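Local coordinates for protein flavin-containing monooxygenase (Allium sativum, PDB 6WPU) that probably catalyses the FAD-dependent S-oxygenation of S-allyl-L-cysteine in garlic, as a flavin-containing monooxygenase, at residues T47-G59 / G135-V147. Sequence-based numbering, arbitrary orientation.
Sequences TTTIFERGSSIGG and GVSREVGMEKEVV. With FAD (flavin-adenine dinucleotide), chain B; SO4 (sulfate ion), chain G.
The Phe51 ring meets Val146 and Lys144 obliquely: Val146 CG2 lies 3.7 Å from Phe51 CG and 3.5 Å from its stem atom CB, while Lys144 CD approaches Phe51 CD1; the Trp161 ring also meets it, planes at about 35°. The Arg53 guanidinium takes both partners at its edge and in its plane: NE donates to FAD O2B, and NH2 to O2 of a sulfate, probably from the crystallisation liquor, at 2.6 Å. The adenine is read by backbone, Val146 N donating to FAD N1A at 2.9 Å and Val146 O accepting from FAD N6A.

Glu52, its CG anti to the backbone N (chi1 170°), takes one ribose hydroxyl on each oxygen, O2B at OE1 (2.7 Å) and O3B at OE2, as the acidic residue near the end of the second strand does in dinucleotide-binding Rossmann folds, consistent with the Gly-rich turn after strand 24-28. Glu52 OE1 takes Gly54 N on its anti lone pair, and Ala30 N binds OE2, so four donors fix the carboxylate. Replacing Glu52 by alanine is likely to leave both ribose hydroxyls and the amides of Gly54 and Ala30 without their acceptor.

Backbone pairing is parallel at Phe51 and Gly141: Gly141 N bonds to Ile50 O, and Glu52 N to Gly141 O at 3.0 Å. Lys144 N then reaches Glu52 O from above its carbonyl plane, as the chain leads on toward the strand through Val146. On the side of Ile50, Val140 CG2 packs 4.0 Å from both Ile50 CG2 and Ile57 CG2. The weakly bonded strand 140-142 is an outermost strand of the parallel sheet, strand 24-28 flanks 47-52 across from it, helix 32-43 packs on Ile50 and Val136, and strand 157-163 meets Phe51 and Val146.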
ATOM      1  N   THR A  47     -26.021   0.952  -5.256  1.00 35.60           N
ATOM      2  CA  THR A  47     -25.548   0.713  -6.612  1.00 37.24           C
ATOM      3  C   THR A  47     -24.208   1.427  -6.812  1.00 39.12           C
ATOM      4  O   THR A  47     -23.882   2.396  -6.116  1.00 35.99           O
ATOM      5  CB  THR A  47     -26.567   1.190  -7.648  1.00 32.64           C
ATOM      6  OG1 THR A  47     -26.766   2.599  -7.501  1.00 38.74           O
ATOM      7  CG2 THR A  47     -27.907   0.487  -7.458  1.00 30.82           C
ATOM      8  N   THR A  48     -23.415   0.927  -7.752  1.00 34.88           N
ATOM      9  CA  THR A  48     -22.047   1.411  -7.907  1.00 40.14           C
ATOM     10  C   THR A  48     -21.680   1.433  -9.376  1.00 38.95           C
ATOM     11  O   THR A  48     -22.236   0.689 -10.185  1.00 36.42           O
ATOM     12  CB  THR A  48     -21.000   0.540  -7.186  1.00 42.43           C
ATOM     13  OG1 THR A  48     -20.996  -0.771  -7.762  1.00 42.64           O
ATOM     14  CG2 THR A  48     -21.272   0.431  -5.689  1.00 44.31           C
ATOM     15  N   THR A  49     -20.717   2.292  -9.694  1.00 37.00           N
ATOM     16  CA  THR A  49     -19.952   2.223 -10.933  1.00 38.18           C
ATOM     17  C   THR A  49     -18.480   2.154 -10.542  1.00 37.80           C
ATOM     18  O   THR A  49     -17.987   3.020  -9.810  1.00 34.60           O
ATOM     19  CB  THR A  49     -20.221   3.434 -11.839  1.00 36.94           C
ATOM     20  OG1 THR A  49     -21.619   3.502 -12.168  1.00 36.70           O
ATOM     21  CG2 THR A  49     -19.393   3.348 -13.117  1.00 32.44           C
ATOM     22  N   ILE A  50     -17.789   1.122 -11.012  1.00 31.37           N
ATOM     23  CA  ILE A  50     -16.388   0.899 -10.675  1.00 35.37           C
ATOM     24  C   ILE A  50     -15.538   1.284 -11.878  1.00 36.82           C
ATOM     25  O   ILE A  50     -15.736   0.754 -12.979  1.00 33.28           O
ATOM     26  CB  ILE A  50     -16.137  -0.563 -10.280  1.00 36.86           C
ATOM     27  CG1 ILE A  50     -17.202  -1.038  -9.276  1.00 36.90           C
ATOM     28  CG2 ILE A  50     -14.720  -0.714  -9.755  1.00 36.37           C
ATOM     29  CD1 ILE A  50     -17.365  -2.549  -9.239  1.00 38.62           C
ATOM     30  N   PHE A  51     -14.586   2.189 -11.673  1.00 31.88           N
ATOM     31  CA  PHE A  51     -13.687   2.628 -12.730  1.00 31.48           C
ATOM     32  C   PHE A  51     -12.317   2.029 -12.482  1.00 34.97           C
ATOM     33  O   PHE A  51     -11.765   2.179 -11.386  1.00 31.08           O
ATOM     34  CB  PHE A  51     -13.583   4.159 -12.783  1.00 27.68           C
ATOM     35  CG  PHE A  51     -14.890   4.850 -13.011  1.00 28.19           C
ATOM     36  CD1 PHE A  51     -15.335   5.121 -14.309  1.00 32.54           C
ATOM     37  CD2 PHE A  51     -15.688   5.205 -11.935  1.00 30.11           C
ATOM     38  CE1 PHE A  51     -16.563   5.751 -14.528  1.00 34.73           C
ATOM     39  CE2 PHE A  51     -16.921   5.837 -12.129  1.00 30.75           C
ATOM     40  CZ  PHE A  51     -17.358   6.119 -13.436  1.00 30.48           C
ATOM     41  N   GLU A  52     -11.768   1.349 -13.487  1.00 35.04           N
ATOM     42  CA  GLU A  52     -10.412   0.809 -13.406  1.00 32.32           C
ATOM     43  C   GLU A  52      -9.628   1.241 -14.638  1.00 32.64           C
ATOM     44  O   GLU A  52     -10.038   0.970 -15.774  1.00 29.62           O
ATOM     45  CB  GLU A  52     -10.421  -0.714 -13.280  1.00 30.58           C
ATOM     46  CG  GLU A  52      -9.037  -1.364 -13.434  1.00 33.42           C
ATOM     47  CD  GLU A  52      -7.976  -0.768 -12.506  1.00 34.08           C
ATOM     48  OE1 GLU A  52      -6.902  -0.359 -13.015  1.00 41.55           O
ATOM     49  OE2 GLU A  52      -8.207  -0.715 -11.274  1.00 34.30           O
ATOM     50  N   ARG A  53      -8.501   1.913 -14.402  1.00 31.86           N
ATOM     51  CA  ARG A  53      -7.674   2.418 -15.495  1.00 37.98           C
ATOM     52  C   ARG A  53      -7.042   1.281 -16.304  1.00 34.50           C
ATOM     53  O   ARG A  53      -6.950   1.368 -17.532  1.00 36.24           O
ATOM     54  CB  ARG A  53      -6.611   3.345 -14.913  1.00 44.36           C
ATOM     55  CG  ARG A  53      -5.351   3.434 -15.704  1.00 60.32           C
ATOM     56  CD  ARG A  53      -4.155   3.351 -14.789  1.00 62.07           C
ATOM     57  NE  ARG A  53      -3.960   2.000 -14.257  1.00 71.39           N
ATOM     58  CZ  ARG A  53      -3.377   0.997 -14.917  1.00 63.09           C
ATOM     59  NH1 ARG A  53      -3.251  -0.192 -14.337  1.00 55.25           N
ATOM     60  NH2 ARG A  53      -2.935   1.182 -16.156  1.00 61.92           N
ATOM     61  N   GLY A  54      -6.617   0.204 -15.644  1.00 32.34           N
ATOM     62  CA  GLY A  54      -5.986  -0.907 -16.334  1.00 30.79           C
ATOM     63  C   GLY A  54      -6.981  -1.839 -17.003  1.00 37.77           C
ATOM     64  O   GLY A  54      -8.193  -1.616 -17.021  1.00 33.35           O
ATOM     65  N   SER A  55      -6.443  -2.922 -17.562  1.00 40.21           N
ATOM     66  CA  SER A  55      -7.234  -3.891 -18.307  1.00 42.87           C
ATOM     67  C   SER A  55      -7.637  -5.103 -17.478  1.00 42.29           C
ATOM     68  O   SER A  55      -8.470  -5.891 -17.938  1.00 39.61           O
ATOM     69  CB  SER A  55      -6.467  -4.355 -19.549  1.00 46.49           C
ATOM     70  OG  SER A  55      -5.213  -4.880 -19.164  1.00 53.66           O
ATOM     71  N   SER A  56      -7.098  -5.257 -16.265  1.00 33.68           N
ATOM     72  CA  SER A  56      -7.507  -6.328 -15.362  1.00 36.82           C
ATOM     73  C   SER A  56      -7.618  -5.772 -13.948  1.00 38.90           C
ATOM     74  O   SER A  56      -7.126  -4.681 -13.651  1.00 36.24           O
ATOM     75  CB  SER A  56      -6.522  -7.498 -15.372  1.00 48.15           C
ATOM     76  OG  SER A  56      -6.124  -7.794 -16.694  1.00 59.76           O
ATOM     77  N   ILE A  57      -8.275  -6.540 -13.072  1.00 39.34           N
ATOM     78  CA  ILE A  57      -8.345  -6.177 -11.663  1.00 38.68           C
ATOM     79  C   ILE A  57      -7.083  -6.649 -10.936  1.00 38.08           C
ATOM     80  O   ILE A  57      -6.377  -7.561 -11.371  1.00 35.65           O
ATOM     81  CB  ILE A  57      -9.624  -6.749 -11.008  1.00 42.84           C
ATOM     82  CG1 ILE A  57      -9.655  -8.274 -11.096  1.00 43.84           C
ATOM     83  CG2 ILE A  57     -10.886  -6.192 -11.667  1.00 38.45           C
ATOM     84  CD1 ILE A  57      -9.143  -8.981  -9.860  1.00 51.35           C
ATOM     85  N   GLY A  58      -6.799  -6.026  -9.796  1.00 36.17           N
ATOM     86  CA  GLY A  58      -5.757  -6.532  -8.925  1.00 32.71           C
ATOM     87  C   GLY A  58      -4.766  -5.469  -8.508  1.00 32.04           C
ATOM     88  O   GLY A  58      -4.067  -5.620  -7.499  1.00 33.48           O
ATOM     89  N   GLY A  59      -4.709  -4.385  -9.276  1.00 30.91           N
ATOM     90  CA  GLY A  59      -3.859  -3.263  -8.929  1.00 29.22           C
ATOM     91  C   GLY A  59      -2.393  -3.662  -8.812  1.00 34.82           C
ATOM     92  O   GLY A  59      -1.803  -4.273  -9.710  1.00 29.71           O
ATOM     93  N   GLY A 135     -19.078 -11.525  -7.241  1.00 44.44           N
ATOM     94  CA  GLY A 135     -19.715 -10.892  -8.383  1.00 42.30           C
ATOM     95  C   GLY A 135     -19.246  -9.487  -8.675  1.00 43.25           C
ATOM     96  O   GLY A 135     -19.977  -8.721  -9.309  1.00 39.70           O
ATOM     97  N   VAL A 136     -18.046  -9.124  -8.228  1.00 43.89           N
ATOM     98  CA  VAL A 136     -17.533  -7.770  -8.427  1.00 40.27           C
ATOM     99  C   VAL A 136     -16.835  -7.619  -9.775  1.00 44.12           C
ATOM    100  O   VAL A 136     -17.046  -6.621 -10.471  1.00 40.31           O
ATOM    101  CB  VAL A 136     -16.586  -7.387  -7.274  1.00 40.23           C
ATOM    102  CG1 VAL A 136     -15.875  -6.077  -7.599  1.00 36.31           C
ATOM    103  CG2 VAL A 136     -17.346  -7.267  -5.969  1.00 44.96           C
ATOM    104  N   SER A 137     -16.001  -8.594 -10.155  1.00 44.01           N
ATOM    105  CA  SER A 137     -15.163  -8.464 -11.351  1.00 47.97           C
ATOM    106  C   SER A 137     -15.984  -8.133 -12.591  1.00 45.51           C
ATOM    107  O   SER A 137     -15.620  -7.256 -13.385  1.00 44.27           O
ATOM    108  CB  SER A 137     -14.388  -9.760 -11.592  1.00 48.86           C
ATOM    109  OG  SER A 137     -13.423  -9.996 -10.597  1.00 54.29           O
ATOM    110  N   ARG A 138     -17.095  -8.841 -12.777  1.00 39.10           N
ATOM    111  CA  ARG A 138     -17.882  -8.694 -13.990  1.00 39.44           C
ATOM    112  C   ARG A 138     -18.476  -7.297 -14.132  1.00 45.13           C
ATOM    113  O   ARG A 138     -18.918  -6.935 -15.228  1.00 44.53           O
ATOM    114  CB  ARG A 138     -18.995  -9.735 -13.995  1.00 41.57           C
ATOM    115  CG  ARG A 138     -20.028  -9.443 -12.931  1.00 45.07           C
ATOM    116  CD  ARG A 138     -21.030 -10.557 -12.712  1.00 53.09           C
ATOM    117  NE  ARG A 138     -21.760 -10.286 -11.473  1.00 63.94           N
ATOM    118  CZ  ARG A 138     -22.866 -10.912 -11.094  1.00 77.88           C
ATOM    119  NH1 ARG A 138     -23.397 -11.853 -11.866  1.00 81.51           N
ATOM    120  NH2 ARG A 138     -23.444 -10.590  -9.944  1.00 81.61           N
ATOM    121  N   GLU A 139     -18.501  -6.503 -13.060  1.00 38.42           N
ATOM    122  CA  GLU A 139     -19.082  -5.167 -13.113  1.00 39.52           C
ATOM    123  C   GLU A 139     -18.043  -4.057 -13.267  1.00 43.96           C
ATOM    124  O   GLU A 139     -18.423  -2.891 -13.424  1.00 42.78           O
ATOM    125  CB  GLU A 139     -19.929  -4.924 -11.858  1.00 42.76           C
ATOM    126  CG  GLU A 139     -20.958  -6.034 -11.636  1.00 56.21           C
ATOM    127  CD  GLU A 139     -21.914  -5.760 -10.490  1.00 71.43           C
ATOM    128  OE1 GLU A 139     -21.843  -4.657  -9.902  1.00 76.20           O
ATOM    129  OE2 GLU A 139     -22.739  -6.652 -10.181  1.00 74.66           O
ATOM    130  N   VAL A 140     -16.748  -4.380 -13.234  1.00 37.83           N
ATOM    131  CA  VAL A 140     -15.731  -3.335 -13.269  1.00 34.48           C
ATOM    132  C   VAL A 140     -15.650  -2.769 -14.684  1.00 39.29           C
ATOM    133  O   VAL A 140     -15.526  -3.517 -15.659  1.00 35.69           O
ATOM    134  CB  VAL A 140     -14.377  -3.893 -12.799  1.00 38.45           C
ATOM    135  CG1 VAL A 140     -13.278  -2.855 -12.953  1.00 34.36           C
ATOM    136  CG2 VAL A 140     -14.461  -4.365 -11.350  1.00 35.41           C
ATOM    137  N   GLY A 141     -15.763  -1.447 -14.809  1.00 36.62           N
ATOM    138  CA  GLY A 141     -15.524  -0.804 -16.091  1.00 36.56           C
ATOM    139  C   GLY A 141     -14.029  -0.684 -16.369  1.00 36.89           C
ATOM    140  O   GLY A 141     -13.354   0.152 -15.768  1.00 33.36           O
ATOM    141  N   MET A 142     -13.504  -1.507 -17.280  1.00 31.57           N
ATOM    142  CA  MET A 142     -12.070  -1.597 -17.526  1.00 33.42           C
ATOM    143  C   MET A 142     -11.599  -0.510 -18.483  1.00 39.72           C
ATOM    144  O   MET A 142     -12.352  -0.039 -19.334  1.00 36.37           O
ATOM    145  CB  MET A 142     -11.703  -2.962 -18.119  1.00 40.21           C
ATOM    146  CG  MET A 142     -12.249  -4.170 -17.364  1.00 51.39           C
ATOM    147  SD  MET A 142     -11.684  -4.277 -15.645  1.00 56.83           S
ATOM    148  CE  MET A 142     -10.015  -3.885 -15.789  1.00 35.21           C
ATOM    149  N   GLU A 143     -10.316  -0.145 -18.361  1.00 36.01           N
ATOM    150  CA  GLU A 143      -9.693   0.825 -19.263  1.00 42.15           C
ATOM    151  C   GLU A 143     -10.426   2.161 -19.225  1.00 38.05           C
ATOM    152  O   GLU A 143     -10.575   2.847 -20.235  1.00 36.59           O
ATOM    153  CB  GLU A 143      -9.606   0.274 -20.691  1.00 41.85           C
ATOM    154  CG  GLU A 143      -8.997  -1.121 -20.686  1.00 53.24           C
ATOM    155  CD  GLU A 143      -8.444  -1.556 -22.013  1.00 60.07           C
ATOM    156  OE1 GLU A 143      -9.218  -1.656 -22.975  1.00 65.29           O
ATOM    157  OE2 GLU A 143      -7.225  -1.810 -22.086  1.00 64.99           O
ATOM    158  N   LYS A 144     -10.886   2.533 -18.038  1.00 34.82           N
ATOM    159  CA  LYS A 144     -11.586   3.789 -17.812  1.00 39.69           C
ATOM    160  C   LYS A 144     -10.802   4.526 -16.749  1.00 36.74           C
ATOM    161  O   LYS A 144     -10.877   4.170 -15.567  1.00 37.66           O
ATOM    162  CB  LYS A 144     -13.034   3.570 -17.356  1.00 35.99           C
ATOM    163  CG  LYS A 144     -14.022   3.143 -18.427  1.00 42.48           C
ATOM    164  CD  LYS A 144     -15.437   3.371 -17.898  1.00 41.26           C
ATOM    165  CE  LYS A 144     -16.424   2.330 -18.389  1.00 55.25           C
ATOM    166  NZ  LYS A 144     -16.928   2.590 -19.764  1.00 59.37           N
ATOM    167  N   GLU A 145     -10.062   5.548 -17.152  1.00 32.67           N
ATOM    168  CA  GLU A 145      -9.235   6.300 -16.222  1.00 31.72           C
ATOM    169  C   GLU A 145      -9.989   7.536 -15.750  1.00 31.92           C
ATOM    170  O   GLU A 145     -10.355   8.397 -16.560  1.00 31.23           O
ATOM    171  CB  GLU A 145      -7.910   6.704 -16.867  1.00 30.43           C
ATOM    172  CG  GLU A 145      -6.988   7.392 -15.884  1.00 36.35           C
ATOM    173  CD  GLU A 145      -5.737   7.943 -16.558  1.00 48.74           C
ATOM    174  OE1 GLU A 145      -5.377   7.457 -17.655  1.00 52.84           O
ATOM    175  OE2 GLU A 145      -5.131   8.880 -15.992  1.00 52.80           O
ATOM    176  N   VAL A 146     -10.220   7.624 -14.444  1.00 31.96           N
ATOM    177  CA  VAL A 146     -10.875   8.801 -13.889  1.00 31.13           C
ATOM    178  C   VAL A 146      -9.898   9.963 -13.961  1.00 36.98           C
ATOM    179  O   VAL A 146      -8.792   9.887 -13.414  1.00 34.98           O
ATOM    180  CB  VAL A 146     -11.323   8.541 -12.451  1.00 28.74           C
ATOM    181  CG1 VAL A 146     -11.846   9.821 -11.836  1.00 28.36           C
ATOM    182  CG2 VAL A 146     -12.377   7.434 -12.421  1.00 27.50           C
ATOM    183  N   VAL A 147     -10.285  11.034 -14.657  1.00 37.33           N
ATOM    184  CA  VAL A 147      -9.409  12.195 -14.815  1.00 32.88           C
ATOM    185  C   VAL A 147      -9.923  13.409 -14.081  1.00 34.31           C
ATOM    186  O   VAL A 147      -9.160  14.365 -13.898  1.00 34.04           O
ATOM    187  CB  VAL A 147      -9.169  12.547 -16.303  1.00 32.49           C
ATOM    188  CG1 VAL A 147      -8.402  11.426 -17.006  1.00 32.64           C
ATOM    189  CG2 VAL A 147     -10.495  12.818 -17.022  1.00 36.72           C
TER
HETATM  190  PA  FAD B 501      -3.587  -0.735  -5.576  1.00 31.96           P
HETATM  191  O1A FAD B 501      -3.181  -2.210  -5.550  1.00 27.94           O
HETATM  192  O2A FAD B 501      -2.648   0.282  -5.991  1.00 25.37           O
HETATM  193  O5B FAD B 501      -4.737  -0.470  -6.524  1.00 34.12           O
HETATM  194  C5B FAD B 501      -5.239   0.788  -6.959  1.00 31.17           C
HETATM  195  C4B FAD B 501      -6.005   0.641  -8.292  1.00 31.74           C
HETATM  196  O4B FAD B 501      -6.627   1.819  -8.725  1.00 30.96           O
HETATM  197  C3B FAD B 501      -5.129   0.163  -9.419  1.00 34.37           C
HETATM  198  O3B FAD B 501      -5.690  -0.942 -10.050  1.00 34.74           O
HETATM  199  C2B FAD B 501      -5.068   1.313 -10.361  1.00 35.74           C
HETATM  200  O2B FAD B 501      -4.933   0.933 -11.684  1.00 32.34           O
HETATM  201  C1B FAD B 501      -6.394   1.966 -10.099  1.00 31.34           C
HETATM  202  N9A FAD B 501      -6.424   3.378 -10.404  1.00 32.86           N
HETATM  203  C8A FAD B 501      -5.486   4.316  -9.989  1.00 35.37           C
HETATM  204  N7A FAD B 501      -5.821   5.527 -10.453  1.00 33.29           N
HETATM  205  C5A FAD B 501      -6.988   5.428 -11.215  1.00 35.91           C
HETATM  206  C6A FAD B 501      -7.771   6.332 -11.930  1.00 30.52           C
HETATM  207  N6A FAD B 501      -7.433   7.734 -11.991  1.00 29.53           N
HETATM  208  N1A FAD B 501      -8.880   5.902 -12.557  1.00 33.72           N
HETATM  209  C2A FAD B 501      -9.246   4.594 -12.539  1.00 30.90           C
HETATM  210  N3A FAD B 501      -8.516   3.676 -11.863  1.00 29.23           N
HETATM  211  C4A FAD B 501      -7.392   4.059 -11.197  1.00 31.42           C
HETATM  212  N1  FAD B 501       0.103  -6.184   1.484  1.00 31.60           N
HETATM  213  C2  FAD B 501      -0.098  -7.517   1.988  1.00 35.09           C
HETATM  214  O2  FAD B 501      -1.275  -7.860   2.556  1.00 44.49           O
HETATM  215  N3  FAD B 501       0.935  -8.427   1.997  1.00 42.76           N
HETATM  216  C4  FAD B 501       2.155  -8.100   1.444  1.00 35.31           C
HETATM  217  O4  FAD B 501       3.187  -8.979   1.423  1.00 40.92           O
HETATM  218  C4X FAD B 501       2.334  -6.835   0.705  1.00 39.36           C
HETATM  219  N5  FAD B 501       3.480  -6.617  -0.049  1.00 37.80           N
HETATM  220  C5X FAD B 501       3.604  -5.434  -0.770  1.00 38.63           C
HETATM  221  C6  FAD B 501       4.767  -5.209  -1.521  1.00 35.07           C
HETATM  222  C7  FAD B 501       4.883  -4.031  -2.251  1.00 38.98           C
HETATM  223  C7M FAD B 501       6.140  -3.795  -3.045  1.00 35.51           C
HETATM  224  C8  FAD B 501       3.862  -3.083  -2.236  1.00 40.64           C
HETATM  225  C8M FAD B 501       3.965  -1.803  -3.003  1.00 38.15           C
HETATM  226  C9  FAD B 501       2.703  -3.303  -1.484  1.00 34.96           C
HETATM  227  C9A FAD B 501       2.574  -4.475  -0.753  1.00 35.51           C
HETATM  228  N10 FAD B 501       1.375  -4.709   0.005  1.00 33.75           N
HETATM  229  C10 FAD B 501       1.240  -5.897   0.736  1.00 31.05           C
HETATM  230  C1' FAD B 501       0.318  -3.687   0.058  1.00 38.84           C
HETATM  231  C2' FAD B 501      -0.635  -3.537  -1.109  1.00 42.88           C
HETATM  232  O2' FAD B 501      -0.638  -2.226  -1.501  1.00 56.56           O
HETATM  233  C3' FAD B 501      -2.003  -3.869  -0.556  1.00 44.39           C
HETATM  234  O3' FAD B 501      -1.936  -5.232  -0.382  1.00 53.07           O
HETATM  235  C4' FAD B 501      -3.182  -3.549  -1.467  1.00 43.47           C
HETATM  236  O4' FAD B 501      -2.893  -4.063  -2.715  1.00 43.29           O
HETATM  237  C5' FAD B 501      -3.595  -2.077  -1.564  1.00 39.46           C
HETATM  238  O5' FAD B 501      -4.402  -2.063  -2.705  1.00 39.25           O
HETATM  239  P   FAD B 501      -5.196  -0.859  -3.362  1.00 32.72           P
HETATM  240  O1P FAD B 501      -6.532  -1.346  -4.043  1.00 35.17           O
HETATM  241  O2P FAD B 501      -5.280   0.232  -2.223  1.00 29.17           O
HETATM  242  O3P FAD B 501      -4.033  -0.134  -4.272  1.00 31.39           O
HETATM  243  S   SO4 G 506      -2.689  -2.361 -17.991  0.73 71.50           S
HETATM  244  O1  SO4 G 506      -1.371  -2.800 -18.454  0.73 79.90           O
HETATM  245  O2  SO4 G 506      -2.557  -1.122 -17.225  0.73 65.33           O
HETATM  246  O3  SO4 G 506      -3.288  -3.391 -17.138  0.73 76.31           O
HETATM  247  O4  SO4 G 506      -3.545  -2.137 -19.152  0.73 72.68           O
HETATM  248  O   HOH W   1     -21.426  -2.017 -10.047  1.00 50.95           O
HETATM  249  O   HOH W   2     -19.219  -0.797 -12.290  1.00 48.65           O